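Local coordinates for RagB/SusD family nutrient uptake outer membrane protein (Bacteroides thetaiotaomicron, PDB 7KV2) that probably binds beta-glucan at the outer-membrane surface of a human gut bacterium, as a SusD-family glycan-capture protein, at residues Y306-G311 against T342-Q347; D351-E356 against D360-T365. One frame throughout, in Å; residues are numbered along the deposited sequence.

How the contacts relate
Both contacts lean on the helix 346-355, contact 1 at its first turn and contact 2 at its last, and their centres lie 11 Å apart. The chain completes contact 1 before contact 2 begins. They also touch directly: the loop of contact 1 and the returning segment 360-365 run side by side, where Y306 O lies 2.9 Å from T365 N in a probable hydrogen bond, and Q347 OE1 packs on Y364 CE1 at 3.4 Å. Contact 1 is buried, its centre about 23 Å from that of the chain; contact 2 lies at the surface, its centre about 34 Å from that of the chain. The residues of the sodium site, I248, S250, Y253 and Y405, belong to neither.

Contact 1. Residues Y306-G311 against T342-Q347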
ATOM      1  N   TYR A 306      10.436  18.055   9.129  1.00 18.23           N
ATOM      2  CA  TYR A 306      11.458  18.863   8.441  1.00 16.53           C
ATOM      3  C   TYR A 306      12.417  19.464   9.478  1.00 16.79           C
ATOM      4  O   TYR A 306      11.960  20.132  10.463  1.00 16.44           O
ATOM      5  CB  TYR A 306      10.743  19.928   7.610  1.00 19.03           C
ATOM      6  CG  TYR A 306      11.608  20.613   6.573  1.00 18.43           C
ATOM      7  CD1 TYR A 306      12.270  19.896   5.605  1.00 18.64           C
ATOM      8  CD2 TYR A 306      11.703  22.008   6.543  1.00 18.21           C
ATOM      9  CE1 TYR A 306      13.018  20.523   4.616  1.00 18.88           C
ATOM     10  CE2 TYR A 306      12.432  22.645   5.561  1.00 18.07           C
ATOM     11  CZ  TYR A 306      13.069  21.907   4.590  1.00 19.37           C
ATOM     12  OH  TYR A 306      13.791  22.519   3.619  1.00 19.75           O
ATOM     13  N   ILE A 307      13.708  19.209   9.268  1.00 15.06           N
ATOM     14  CA  ILE A 307      14.844  19.694  10.099  1.00 15.78           C
ATOM     15  C   ILE A 307      14.582  19.330  11.568  1.00 18.35           C
ATOM     16  O   ILE A 307      14.878  20.131  12.500  1.00 18.23           O
ATOM     17  CB  ILE A 307      15.139  21.176   9.875  1.00 17.51           C
ATOM     18  CG1 ILE A 307      14.904  21.563   8.405  1.00 19.70           C
ATOM     19  CG2 ILE A 307      16.551  21.484  10.335  1.00 17.64           C
ATOM     20  CD1 ILE A 307      15.148  23.035   8.117  1.00 20.82           C
ATOM     21  N   TRP A 308      14.049  18.125  11.770  1.00 16.64           N
ATOM     22  CA  TRP A 308      14.071  17.467  13.106  1.00 17.02           C
ATOM     23  C   TRP A 308      15.521  17.333  13.562  1.00 17.37           C
ATOM     24  O   TRP A 308      16.401  17.004  12.769  1.00 17.17           O
ATOM     25  CB  TRP A 308      13.387  16.101  13.024  1.00 17.16           C
ATOM     26  CG  TRP A 308      13.362  15.377  14.330  1.00 18.47           C
ATOM     27  CD1 TRP A 308      14.211  14.390  14.724  1.00 18.07           C
ATOM     28  CD2 TRP A 308      12.455  15.599  15.417  1.00 17.68           C
ATOM     29  NE1 TRP A 308      13.847  13.941  15.968  1.00 18.55           N
ATOM     30  CE2 TRP A 308      12.800  14.676  16.434  1.00 17.40           C
ATOM     31  CE3 TRP A 308      11.341  16.415  15.613  1.00 16.69           C
ATOM     32  CZ2 TRP A 308      12.108  14.619  17.642  1.00 17.24           C
ATOM     33  CZ3 TRP A 308      10.650  16.343  16.801  1.00 19.30           C
ATOM     34  CH2 TRP A 308      11.057  15.478  17.817  1.00 18.30           C
ATOM     35  N   PRO A 309      15.819  17.577  14.857  1.00 18.98           N
ATOM     36  CA  PRO A 309      17.140  17.228  15.388  1.00 19.97           C
ATOM     37  C   PRO A 309      17.355  15.694  15.459  1.00 21.38           C
ATOM     38  O   PRO A 309      16.958  15.070  16.428  1.00 21.54           O
ATOM     39  CB  PRO A 309      17.107  17.930  16.747  1.00 21.79           C
ATOM     40  CG  PRO A 309      15.640  17.937  17.147  1.00 21.13           C
ATOM     41  CD  PRO A 309      14.917  18.202  15.840  1.00 19.69           C
ATOM     42  N   ASN A 310      17.998  15.159  14.429  1.00 21.36           N
ATOM     43  CA  ASN A 310      18.358  13.730  14.243  1.00 22.25           C
ATOM     44  C   ASN A 310      18.822  13.115  15.581  1.00 24.14           C
ATOM     45  O   ASN A 310      19.753  13.655  16.241  1.00 21.84           O
ATOM     46  CB  ASN A 310      19.404  13.573  13.147  1.00 24.59           C
ATOM     47  CG  ASN A 310      18.817  13.531  11.762  1.00 24.06           C
ATOM     48  OD1 ASN A 310      17.608  13.700  11.595  1.00 20.91           O
ATOM     49  ND2 ASN A 310      19.675  13.312  10.780  1.00 23.76           N
ATOM     50  N   GLY A 311      18.188  12.015  15.954  1.00 23.65           N
ATOM     51  CA  GLY A 311      18.523  11.217  17.151  1.00 23.64           C
ATOM     52  C   GLY A 311      17.671  11.561  18.343  1.00 23.55           C
ATOM     53  O   GLY A 311      17.567  10.690  19.249  1.00 22.87           O
ATOM     54  N   THR A 342       0.444   4.777  15.563  1.00 14.33           N
ATOM     55  CA  THR A 342       0.024   5.483  14.317  1.00 14.67           C
ATOM     56  C   THR A 342       0.521   6.923  14.363  1.00 15.22           C
ATOM     57  O   THR A 342       0.996   7.433  13.302  1.00 16.95           O
ATOM     58  CB  THR A 342      -1.496   5.427  14.109  1.00 14.55           C
ATOM     59  OG1 THR A 342      -1.869   4.047  13.992  1.00 14.50           O
ATOM     60  CG2 THR A 342      -1.958   6.228  12.916  1.00 13.53           C
ATOM     61  N   CYS A 343       0.338   7.602  15.489  1.00 14.49           N
ATOM     62  CA  CYS A 343       0.471   9.082  15.604  1.00 14.99           C
ATOM     63  C   CYS A 343       1.643   9.378  16.540  1.00 16.47           C
ATOM     64  O   CYS A 343       1.499   9.201  17.734  1.00 18.38           O
ATOM     65  CB  CYS A 343      -0.800   9.694  16.179  1.00 15.64           C
ATOM     66  SG  CYS A 343      -2.347   9.157  15.426  1.00 18.24           S
ATOM     67  N   TRP A 344       2.786   9.797  16.006  1.00 17.31           N
ATOM     68  CA  TRP A 344       3.975  10.139  16.810  1.00 17.78           C
ATOM     69  C   TRP A 344       3.880  11.637  17.074  1.00 18.66           C
ATOM     70  O   TRP A 344       3.824  12.400  16.117  1.00 16.61           O
ATOM     71  CB  TRP A 344       5.278   9.733  16.119  1.00 19.14           C
ATOM     72  CG  TRP A 344       6.483  10.276  16.812  1.00 19.74           C
ATOM     73  CD1 TRP A 344       6.850  10.070  18.115  1.00 21.66           C
ATOM     74  CD2 TRP A 344       7.483  11.129  16.246  1.00 19.30           C
ATOM     75  NE1 TRP A 344       8.025  10.723  18.389  1.00 22.82           N
ATOM     76  CE2 TRP A 344       8.447  11.363  17.248  1.00 18.07           C
ATOM     77  CE3 TRP A 344       7.706  11.648  14.968  1.00 19.44           C
ATOM     78  CZ2 TRP A 344       9.537  12.204  17.049  1.00 18.39           C
ATOM     79  CZ3 TRP A 344       8.825  12.425  14.756  1.00 19.86           C
ATOM     80  CH2 TRP A 344       9.726  12.703  15.782  1.00 17.28           C
ATOM     81  N   ASN A 345       3.716  12.016  18.341  1.00 18.54           N
ATOM     82  CA  ASN A 345       3.567  13.427  18.762  1.00 20.01           C
ATOM     83  C   ASN A 345       4.957  14.053  18.857  1.00 22.20           C
ATOM     84  O   ASN A 345       5.528  14.210  19.996  1.00 20.73           O
ATOM     85  CB  ASN A 345       2.772  13.501  20.070  1.00 24.22           C
ATOM     86  CG  ASN A 345       2.241  14.889  20.347  1.00 24.09           C
ATOM     87  OD1 ASN A 345       2.698  15.865  19.759  1.00 23.30           O
ATOM     88  ND2 ASN A 345       1.237  14.961  21.216  1.00 26.47           N
ATOM     89  N   ALA A 346       5.505  14.426  17.709  1.00 21.14           N
ATOM     90  CA  ALA A 346       6.834  15.038  17.588  1.00 18.90           C
ATOM     91  C   ALA A 346       6.891  16.294  18.446  1.00 20.55           C
ATOM     92  O   ALA A 346       7.950  16.520  19.085  1.00 20.66           O
ATOM     93  CB  ALA A 346       7.129  15.379  16.155  1.00 18.31           C
ATOM     94  N   GLN A 347       5.854  17.138  18.394  1.00 19.47           N
ATOM     95  CA  GLN A 347       5.909  18.431  19.125  1.00 20.76           C
ATOM     96  C   GLN A 347       5.924  18.168  20.633  1.00 21.12           C
ATOM     97  O   GLN A 347       6.723  18.820  21.315  1.00 23.99           O
ATOM     98  CB  GLN A 347       4.771  19.386  18.779  1.00 22.20           C
ATOM     99  CG  GLN A 347       4.986  20.787  19.346  1.00 24.99           C
ATOM    100  CD  GLN A 347       6.303  21.389  18.899  1.00 26.67           C
ATOM    101  OE1 GLN A 347       6.608  21.437  17.708  1.00 25.25           O
ATOM    102  NE2 GLN A 347       7.071  21.868  19.864  1.00 26.66           N
TER
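W308 and W344 meet in a buried, T-shaped aromatic contact that joins the loop between helices 299-303 and 326-331 to the junction of strand 343-345 with helix 346-355. The outer edge of W344, its CZ2 and CH2, points at one face of W308. The six-membered rings have centroids 4.8 Å apart and planes at 70°, and W308 CZ2 to W344 CZ2 is 3.6 Å. Both indoles extend trans to their own backbone nitrogens (chi1 -180° for W308, 170° for W344), which carries them toward each other from opposite directions. On the opposite face of W308 lies P309 CD, 3.5 Å above the plane, so the ring is sandwiched between a proline and the tryptophan edge.

The site belongs to the C-terminal part of the SusD-family fold, where W344 sits on a short strand paired antiparallel with strand 373-375. A346, in the first turn of the helix, completes the contact: its small CB packs 3.7 Å from W308 CZ3, and its carbonyl O lies in the plane of the ring at the edge, 3.5 Å from W308 CH2. There the weakly positive ring hydrogens can face the carbonyl oxygen. Tryptophan suits both places because it combines a broad apolar surface with one polar N-H, and each N-H is satisfied outside the pair. W308 NE1 bonds to T312 O and W344 NE1 to the carboxylate of D313, which helps to set the rotation of both indoles, while H315 stacks on W344.

Contact 2. Residues D351-E356 against D360-T365; sequences DAHNAE and DKLSYT
N354, near the end of helix 346-355, grips the backbone of L362 with both ends of its amide. L362 N donates to N354 OD1 at 2.8 Å, and N354 ND2 returns a nearly straight bond (171°) to L362 O at 2.9 Å, in the carbonyl plane and on a lone pair. Asparagine suits the place because one short side chain offers an acceptor and a donor to the same residue, as a neighbouring strand would. N354 OD1 has a second donor, H353 ND1, 3.3 Å away and in the ring plane; the two N-H groups reach the oxygen from opposite faces of the amide. With an alanine here, L362 N and O would probably lose these partners and the H353 ring would be freer to turn.

With CG trans to the backbone N (chi1 -178°), the H353 ring reaches out to segment 360-365 and has D360 at its edge, where H353 CE1 lies 2.9 Å from D360 O. L362 CD1 sits over one face in a CH-pi contact, 3.6 Å from the ring centroid; a branched leucine brings a methyl there while its backbone stays on N354. H357 stacks on the same histidine, and the poorly ordered K361 reaches P358 O, between the segments, with NZ. Through these bonds the loop leading to strand 373-375 doubles back along helix 346-355, and farther on Y364 packs against L350 of that helix.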
ATOM      1  N   ASP A 351       8.497  19.631  23.458  1.00 28.09           N
ATOM      2  CA  ASP A 351       7.912  20.397  24.589  1.00 30.91           C
ATOM      3  C   ASP A 351       8.470  19.789  25.875  1.00 34.71           C
ATOM      4  O   ASP A 351       8.928  20.559  26.741  1.00 35.51           O
ATOM      5  CB  ASP A 351       6.377  20.366  24.628  1.00 28.65           C
ATOM      6  CG  ASP A 351       5.686  21.069  23.476  1.00 31.72           C
ATOM      7  OD1 ASP A 351       6.349  21.864  22.803  1.00 32.70           O
ATOM      8  OD2 ASP A 351       4.478  20.810  23.255  1.00 31.78           O
ATOM      9  N   ALA A 352       8.492  18.460  25.968  1.00 34.23           N
ATOM     10  CA  ALA A 352       8.985  17.728  27.158  1.00 37.31           C
ATOM     11  C   ALA A 352      10.480  18.010  27.338  1.00 41.49           C
ATOM     12  O   ALA A 352      10.897  18.412  28.459  1.00 38.73           O
ATOM     13  CB  ALA A 352       8.716  16.252  27.029  1.00 34.84           C
ATOM     14  N   HIS A 353      11.249  17.789  26.269  1.00 38.93           N
ATOM     15  CA  HIS A 353      12.704  18.047  26.198  1.00 41.74           C
ATOM     16  C   HIS A 353      13.039  19.447  26.719  1.00 41.81           C
ATOM     17  O   HIS A 353      14.036  19.562  27.468  1.00 42.49           O
ATOM     18  CB  HIS A 353      13.237  17.939  24.777  1.00 40.98           C
ATOM     19  CG  HIS A 353      14.703  18.169  24.759  1.00 41.03           C
ATOM     20  ND1 HIS A 353      15.242  19.435  24.652  1.00 36.51           N
ATOM     21  CD2 HIS A 353      15.728  17.306  24.929  1.00 43.45           C
ATOM     22  CE1 HIS A 353      16.552  19.338  24.686  1.00 41.06           C
ATOM     23  NE2 HIS A 353      16.880  18.035  24.867  1.00 45.82           N
ATOM     24  N   ASN A 354      12.276  20.458  26.296  1.00 41.67           N
ATOM     25  CA  ASN A 354      12.562  21.892  26.567  1.00 40.76           C
ATOM     26  C   ASN A 354      12.218  22.237  28.026  1.00 44.45           C
ATOM     27  O   ASN A 354      12.939  23.064  28.605  1.00 43.42           O
ATOM     28  CB  ASN A 354      11.834  22.814  25.584  1.00 39.89           C
ATOM     29  CG  ASN A 354      12.352  22.641  24.167  1.00 35.46           C
ATOM     30  OD1 ASN A 354      13.425  22.073  23.971  1.00 37.92           O
ATOM     31  ND2 ASN A 354      11.560  23.044  23.188  1.00 35.72           N
ATOM     32  N   ALA A 355      11.140  21.671  28.577  1.00 44.01           N
ATOM     33  CA  ALA A 355      10.849  21.695  30.032  1.00 46.86           C
ATOM     34  C   ALA A 355      12.049  21.101  30.795  1.00 50.56           C
ATOM     35  O   ALA A 355      12.537  21.782  31.697  1.00 58.49           O
ATOM     36  CB  ALA A 355       9.556  20.982  30.333  1.00 42.50           C
ATOM     37  N   GLU A 356      12.549  19.916  30.416  1.00 54.59           N
ATOM     38  CA  GLU A 356      13.642  19.191  31.134  1.00 53.48           C
ATOM     39  C   GLU A 356      15.030  19.794  30.837  1.00 61.12           C
ATOM     40  O   GLU A 356      16.002  19.284  31.438  1.00 66.10           O
ATOM     41  CB  GLU A 356      13.638  17.700  30.776  1.00 49.76           C
ATOM     42  N   ASP A 360      18.995  24.078  26.549  1.00 70.50           N
ATOM     43  CA  ASP A 360      19.139  23.342  25.263  1.00 61.15           C
ATOM     44  C   ASP A 360      17.764  23.203  24.567  1.00 53.57           C
ATOM     45  O   ASP A 360      17.420  22.073  24.206  1.00 50.97           O
ATOM     46  CB  ASP A 360      19.822  21.997  25.568  1.00 57.67           C
ATOM     47  CG  ASP A 360      19.999  21.045  24.394  1.00 60.43           C
ATOM     48  OD1 ASP A 360      20.490  21.488  23.349  1.00 62.45           O
ATOM     49  OD2 ASP A 360      19.645  19.868  24.535  1.00 54.76           O
ATOM     50  N   LYS A 361      17.035  24.303  24.329  1.00 51.68           N
ATOM     51  CA  LYS A 361      15.667  24.315  23.719  1.00 56.77           C
ATOM     52  C   LYS A 361      15.732  23.873  22.249  1.00 49.48           C
ATOM     53  O   LYS A 361      16.606  24.354  21.541  1.00 43.96           O
ATOM     54  CB  LYS A 361      15.034  25.712  23.780  1.00 61.91           C
ATOM     55  CG  LYS A 361      14.518  26.123  25.156  1.00 69.31           C
ATOM     56  CD  LYS A 361      13.692  27.396  25.129  1.00 73.78           C
ATOM     57  CE  LYS A 361      12.635  27.453  26.212  1.00 80.48           C
ATOM     58  NZ  LYS A 361      13.245  27.536  27.562  1.00 87.17           N
ATOM     59  N   LEU A 362      14.833  22.996  21.795  1.00 40.70           N
ATOM     60  CA  LEU A 362      14.859  22.492  20.401  1.00 33.76           C
ATOM     61  C   LEU A 362      13.525  22.806  19.726  1.00 29.62           C
ATOM     62  O   LEU A 362      12.472  22.858  20.426  1.00 28.47           O
ATOM     63  CB  LEU A 362      15.119  20.983  20.415  1.00 34.82           C
ATOM     64  CG  LEU A 362      16.478  20.544  20.947  1.00 35.46           C
ATOM     65  CD1 LEU A 362      16.449  19.068  21.279  1.00 35.40           C
ATOM     66  CD2 LEU A 362      17.571  20.853  19.931  1.00 38.50           C
ATOM     67  N   SER A 363      13.555  22.941  18.408  1.00 26.62           N
ATOM     68  CA  SER A 363      12.342  22.949  17.558  1.00 23.20           C
ATOM     69  C   SER A 363      12.633  22.125  16.292  1.00 20.97           C
ATOM     70  O   SER A 363      13.807  21.905  15.960  1.00 21.58           O
ATOM     71  CB  SER A 363      11.917  24.356  17.224  1.00 25.64           C
ATOM     72  OG  SER A 363      12.919  25.002  16.449  1.00 29.02           O
ATOM     73  N   TYR A 364      11.597  21.709  15.590  1.00 19.81           N
ATOM     74  CA  TYR A 364      11.722  21.337  14.161  1.00 19.03           C
ATOM     75  C   TYR A 364      11.096  22.489  13.368  1.00 17.68           C
ATOM     76  O   TYR A 364      10.493  23.349  14.010  1.00 20.77           O
ATOM     77  CB  TYR A 364      11.150  19.945  13.855  1.00 16.05           C
ATOM     78  CG  TYR A 364       9.652  19.823  13.909  1.00 17.37           C
ATOM     79  CD1 TYR A 364       9.007  19.536  15.094  1.00 18.38           C
ATOM     80  CD2 TYR A 364       8.861  19.956  12.780  1.00 16.52           C
ATOM     81  CE1 TYR A 364       7.638  19.439  15.174  1.00 17.39           C
ATOM     82  CE2 TYR A 364       7.483  19.853  12.839  1.00 16.48           C
ATOM     83  CZ  TYR A 364       6.859  19.622  14.044  1.00 17.73           C
ATOM     84  OH  TYR A 364       5.516  19.488  14.172  1.00 16.53           O
ATOM     85  N   THR A 365      11.155  22.412  12.047  1.00 17.73           N
ATOM     86  CA  THR A 365      10.579  23.386  11.101  1.00 17.95           C
ATOM     87  C   THR A 365       9.200  22.905  10.638  1.00 17.81           C
ATOM     88  O   THR A 365       9.120  21.989   9.824  1.00 17.32           O
ATOM     89  CB  THR A 365      11.567  23.679   9.968  1.00 19.82           C
ATOM     90  OG1 THR A 365      12.763  24.194  10.565  1.00 18.79           O
ATOM     91  CG2 THR A 365      11.006  24.696   8.999  1.00 19.16           C
TER